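Local coordinates for molybdopterin biosynthesis enzyme, MoaB (Thermus thermophilus, PDB 3MCH), which probably binds molybdopterin and takes part in the biosynthesis of the molybdenum cofactor, at residues P44-L56 with P76-L88. Sequence-based numbering, arbitrary orientation.
Sequences PDEPPMIKKVLRL and PRDRTPEATRELL
Leu87 reaches across to helix 47-60 with both methyls, CD1 lying 3.5 Å from Lys51 CA and against Leu54 CB, CD2 against Lys51 CE and the Arg55 guanidinium. The Lys51 chain runs over Leu87 and turns at its third torsion, which brings NZ 2.8 Å from Glu86 OE1 in a salt bridge on the anti side of the carboxylate. Ala83 fits at the close approach of the helices, its CB 4.0 Å from Pro47 CA; its carbonyl O, against Lys51 CG and CD, is buried without a polar partner. At the N-terminal ends, Pro47 CD sits over one face of the Arg79 guanidinium, off-centre. Arg77 lays a guanidinium face on Asp45 CB while its NH2 gives Glu46 OE2 a nearly straight bond (2.8 Å, 169°), the two planes turned 51° apart; Asp11 is a second carboxylate partner. Two waters link the segments, one joining Asp45 OD1 to Arg79 N and Thr80 OG1, which also bonds Gly70, the other joining Asp45 O to Arg77 O and Arg79 NE. The segment axes come within 9.1 Å, crossing at -47°; both helices pack on strands 2-9 and 65-69, helix 80-85 also on 123-128, as in the alpha/beta fold of molybdopterin-binding domains.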
# COMPACT_ATOMS: atom_id res chain seq x y z
N PRO B 44 -11.00 -23.52 -9.24
CA PRO B 44 -12.14 -23.13 -8.42
C PRO B 44 -11.77 -22.06 -7.39
O PRO B 44 -10.59 -21.77 -7.19
CB PRO B 44 -12.55 -24.44 -7.74
CG PRO B 44 -12.06 -25.50 -8.68
CD PRO B 44 -10.72 -24.96 -9.09
N ASP B 45 -12.78 -21.47 -6.76
CA ASP B 45 -12.57 -20.45 -5.73
C ASP B 45 -12.29 -21.24 -4.47
O ASP B 45 -13.05 -21.17 -3.50
CB ASP B 45 -13.85 -19.63 -5.51
CG ASP B 45 -13.99 -18.50 -6.51
OD1 ASP B 45 -13.09 -17.64 -6.55
OD2 ASP B 45 -14.99 -18.48 -7.25
N GLU B 46 -11.21 -22.02 -4.48
CA GLU B 46 -10.84 -22.81 -3.32
C GLU B 46 -9.37 -22.54 -3.08
O GLU B 46 -8.52 -23.01 -3.83
CB GLU B 46 -11.07 -24.31 -3.48
CG GLU B 46 -12.53 -24.74 -3.44
CD GLU B 46 -13.18 -24.46 -2.10
OE1 GLU B 46 -12.60 -24.86 -1.06
OE2 GLU B 46 -14.27 -23.85 -2.08
N PRO B 47 -9.05 -21.78 -2.03
CA PRO B 47 -7.66 -21.45 -1.70
C PRO B 47 -6.69 -22.63 -1.86
O PRO B 47 -5.63 -22.47 -2.48
CB PRO B 47 -7.76 -20.97 -0.26
CG PRO B 47 -9.08 -20.25 -0.26
CD PRO B 47 -9.98 -21.21 -1.02
N PRO B 48 -7.04 -23.81 -1.33
CA PRO B 48 -6.15 -24.98 -1.45
C PRO B 48 -5.77 -25.29 -2.89
O PRO B 48 -4.62 -25.58 -3.20
CB PRO B 48 -6.98 -26.10 -0.82
CG PRO B 48 -7.78 -25.39 0.21
CD PRO B 48 -8.22 -24.14 -0.52
N MET B 49 -6.76 -25.23 -3.78
CA MET B 49 -6.54 -25.52 -5.18
C MET B 49 -5.80 -24.40 -5.90
O MET B 49 -4.98 -24.65 -6.77
CB MET B 49 -7.87 -25.79 -5.87
CG MET B 49 -8.58 -26.99 -5.27
SD MET B 49 -10.10 -27.35 -6.13
CE MET B 49 -9.46 -28.26 -7.54
N ILE B 50 -6.09 -23.16 -5.52
CA ILE B 50 -5.41 -22.03 -6.13
C ILE B 50 -3.93 -22.16 -5.80
O ILE B 50 -3.07 -22.04 -6.68
CB ILE B 50 -5.93 -20.68 -5.58
CG1 ILE B 50 -7.38 -20.46 -6.03
CG2 ILE B 50 -5.05 -19.53 -6.05
CD1 ILE B 50 -8.13 -19.37 -5.27
N LYS B 51 -3.64 -22.43 -4.53
CA LYS B 51 -2.27 -22.57 -4.07
C LYS B 51 -1.52 -23.73 -4.74
O LYS B 51 -0.34 -23.61 -5.03
CB LYS B 51 -2.26 -22.73 -2.54
CG LYS B 51 -2.91 -21.54 -1.83
CD LYS B 51 -2.89 -21.67 -0.31
CE LYS B 51 -1.48 -21.53 0.25
NZ LYS B 51 -1.49 -21.46 1.75
N LYS B 52 -2.21 -24.85 -4.99
CA LYS B 52 -1.55 -25.98 -5.62
C LYS B 52 -1.02 -25.61 -7.01
O LYS B 52 0.11 -25.94 -7.36
CB LYS B 52 -2.50 -27.17 -5.75
CG LYS B 52 -1.84 -28.38 -6.40
CD LYS B 52 -2.79 -29.55 -6.60
CE LYS B 52 -2.09 -30.70 -7.29
NZ LYS B 52 -2.99 -31.88 -7.49
N VAL B 53 -1.85 -24.91 -7.78
CA VAL B 53 -1.46 -24.49 -9.12
C VAL B 53 -0.34 -23.45 -9.06
O VAL B 53 0.65 -23.56 -9.78
CB VAL B 53 -2.66 -23.88 -9.89
CG1 VAL B 53 -2.20 -23.36 -11.25
CG2 VAL B 53 -3.75 -24.93 -10.08
N LEU B 54 -0.49 -22.45 -8.20
CA LEU B 54 0.54 -21.42 -8.08
C LEU B 54 1.86 -22.05 -7.64
O LEU B 54 2.93 -21.65 -8.10
CB LEU B 54 0.11 -20.35 -7.06
CG LEU B 54 -1.07 -19.45 -7.42
CD1 LEU B 54 -1.32 -18.47 -6.28
CD2 LEU B 54 -0.78 -18.71 -8.72
N ARG B 55 1.76 -23.03 -6.75
CA ARG B 55 2.94 -23.73 -6.24
C ARG B 55 3.61 -24.49 -7.38
O ARG B 55 4.83 -24.44 -7.55
CB ARG B 55 2.53 -24.70 -5.14
CG ARG B 55 3.67 -25.18 -4.26
CD ARG B 55 3.22 -26.34 -3.37
NE ARG B 55 2.01 -26.02 -2.61
CZ ARG B 55 1.96 -25.17 -1.59
NH1 ARG B 55 0.81 -24.94 -0.97
NH2 ARG B 55 3.06 -24.55 -1.18
N LEU B 56 2.80 -25.22 -8.14
CA LEU B 56 3.27 -26.01 -9.28
C LEU B 56 3.95 -25.13 -10.32
O LEU B 56 5.09 -25.39 -10.73
CB LEU B 56 2.09 -26.72 -9.93
CG LEU B 56 2.02 -28.25 -9.93
CD1 LEU B 56 1.99 -28.77 -8.50
CD2 LEU B 56 0.77 -28.69 -10.68
N PRO B 76 -17.18 -12.28 0.27
CA PRO B 76 -16.59 -13.26 1.19
C PRO B 76 -15.98 -14.48 0.50
O PRO B 76 -15.15 -15.18 1.09
CB PRO B 76 -17.77 -13.64 2.09
CG PRO B 76 -18.55 -12.36 2.14
CD PRO B 76 -18.54 -11.93 0.70
N ARG B 77 -16.39 -14.74 -0.73
CA ARG B 77 -15.87 -15.89 -1.46
C ARG B 77 -14.57 -15.57 -2.19
O ARG B 77 -13.78 -16.47 -2.49
CB ARG B 77 -16.92 -16.41 -2.46
CG ARG B 77 -16.57 -17.77 -3.06
CD ARG B 77 -17.69 -18.78 -2.82
NE ARG B 77 -17.32 -20.12 -3.28
CZ ARG B 77 -16.34 -20.85 -2.74
NH1 ARG B 77 -15.64 -20.38 -1.72
NH2 ARG B 77 -16.08 -22.06 -3.23
N ASP B 78 -14.34 -14.29 -2.47
CA ASP B 78 -13.12 -13.86 -3.15
C ASP B 78 -11.93 -13.95 -2.20
O ASP B 78 -11.72 -13.06 -1.38
CB ASP B 78 -13.25 -12.42 -3.64
CG ASP B 78 -14.43 -12.22 -4.57
OD1 ASP B 78 -14.59 -13.03 -5.51
OD2 ASP B 78 -15.19 -11.26 -4.37
N ARG B 79 -11.16 -15.03 -2.30
CA ARG B 79 -10.01 -15.21 -1.43
C ARG B 79 -8.70 -15.42 -2.18
O ARG B 79 -7.73 -15.93 -1.62
CB ARG B 79 -10.27 -16.40 -0.48
CG ARG B 79 -11.37 -16.13 0.53
CD ARG B 79 -11.67 -17.34 1.40
NE ARG B 79 -12.35 -18.40 0.66
CZ ARG B 79 -12.81 -19.52 1.21
NH1 ARG B 79 -12.65 -19.75 2.50
NH2 ARG B 79 -13.43 -20.42 0.45
N THR B 80 -8.67 -15.00 -3.44
CA THR B 80 -7.47 -15.14 -4.24
C THR B 80 -6.28 -14.40 -3.63
O THR B 80 -5.16 -14.90 -3.64
CB THR B 80 -7.70 -14.64 -5.68
OG1 THR B 80 -8.73 -15.42 -6.30
CG2 THR B 80 -6.42 -14.78 -6.52
N PRO B 81 -6.51 -13.19 -3.08
CA PRO B 81 -5.40 -12.45 -2.47
C PRO B 81 -4.82 -13.18 -1.27
O PRO B 81 -3.60 -13.30 -1.13
CB PRO B 81 -6.03 -11.12 -2.09
CG PRO B 81 -7.10 -10.95 -3.11
CD PRO B 81 -7.71 -12.34 -3.15
N GLU B 82 -5.70 -13.67 -0.39
CA GLU B 82 -5.25 -14.40 0.79
C GLU B 82 -4.48 -15.65 0.41
O GLU B 82 -3.43 -15.94 0.98
CB GLU B 82 -6.44 -14.79 1.68
CG GLU B 82 -7.12 -13.63 2.38
CD GLU B 82 -8.31 -13.08 1.60
OE1 GLU B 82 -8.15 -12.76 0.41
OE2 GLU B 82 -9.40 -12.97 2.20
N ALA B 83 -5.01 -16.40 -0.55
CA ALA B 83 -4.36 -17.63 -0.99
C ALA B 83 -2.98 -17.33 -1.56
O ALA B 83 -2.02 -18.07 -1.33
CB ALA B 83 -5.22 -18.34 -2.03
N THR B 84 -2.89 -16.24 -2.31
CA THR B 84 -1.63 -15.85 -2.93
C THR B 84 -0.60 -15.37 -1.92
O THR B 84 0.55 -15.81 -1.95
CB THR B 84 -1.86 -14.73 -3.98
OG1 THR B 84 -2.79 -15.20 -4.97
CG2 THR B 84 -0.55 -14.35 -4.65
N ARG B 85 -1.01 -14.46 -1.03
CA ARG B 85 -0.09 -13.92 -0.03
C ARG B 85 0.62 -15.01 0.75
O ARG B 85 1.81 -14.90 1.04
CB ARG B 85 -0.84 -13.02 0.96
CG ARG B 85 -1.41 -11.75 0.38
CD ARG B 85 -1.79 -10.79 1.51
NE ARG B 85 -0.60 -10.26 2.18
CZ ARG B 85 -0.60 -9.71 3.39
NH1 ARG B 85 -1.73 -9.62 4.08
NH2 ARG B 85 0.53 -9.23 3.90
N GLU B 86 -0.12 -16.06 1.07
CA GLU B 86 0.44 -17.17 1.83
C GLU B 86 1.55 -17.92 1.12
O GLU B 86 2.31 -18.66 1.75
CB GLU B 86 -0.69 -18.14 2.21
CG GLU B 86 -1.65 -17.56 3.24
CD GLU B 86 -3.00 -18.26 3.27
OE1 GLU B 86 -3.03 -19.50 3.11
OE2 GLU B 86 -4.02 -17.58 3.45
N LEU B 87 1.66 -17.73 -0.20
CA LEU B 87 2.69 -18.41 -0.99
C LEU B 87 3.86 -17.51 -1.39
O LEU B 87 4.85 -17.98 -1.93
CB LEU B 87 2.06 -18.99 -2.27
CG LEU B 87 1.01 -20.10 -2.14
CD1 LEU B 87 0.42 -20.40 -3.51
CD2 LEU B 87 1.65 -21.34 -1.53
N LEU B 88 3.73 -16.21 -1.13
CA LEU B 88 4.78 -15.25 -1.49
C LEU B 88 5.93 -15.15 -0.50
O LEU B 88 5.72 -15.24 0.70
CB LEU B 88 4.17 -13.86 -1.65
CG LEU B 88 3.01 -13.75 -2.64
CD1 LEU B 88 2.48 -12.32 -2.62
CD2 LEU B 88 3.47 -14.16 -4.03
O HOH W 1 -11.16 -16.76 -4.86
O HOH W 2 -13.02 -18.95 -1.78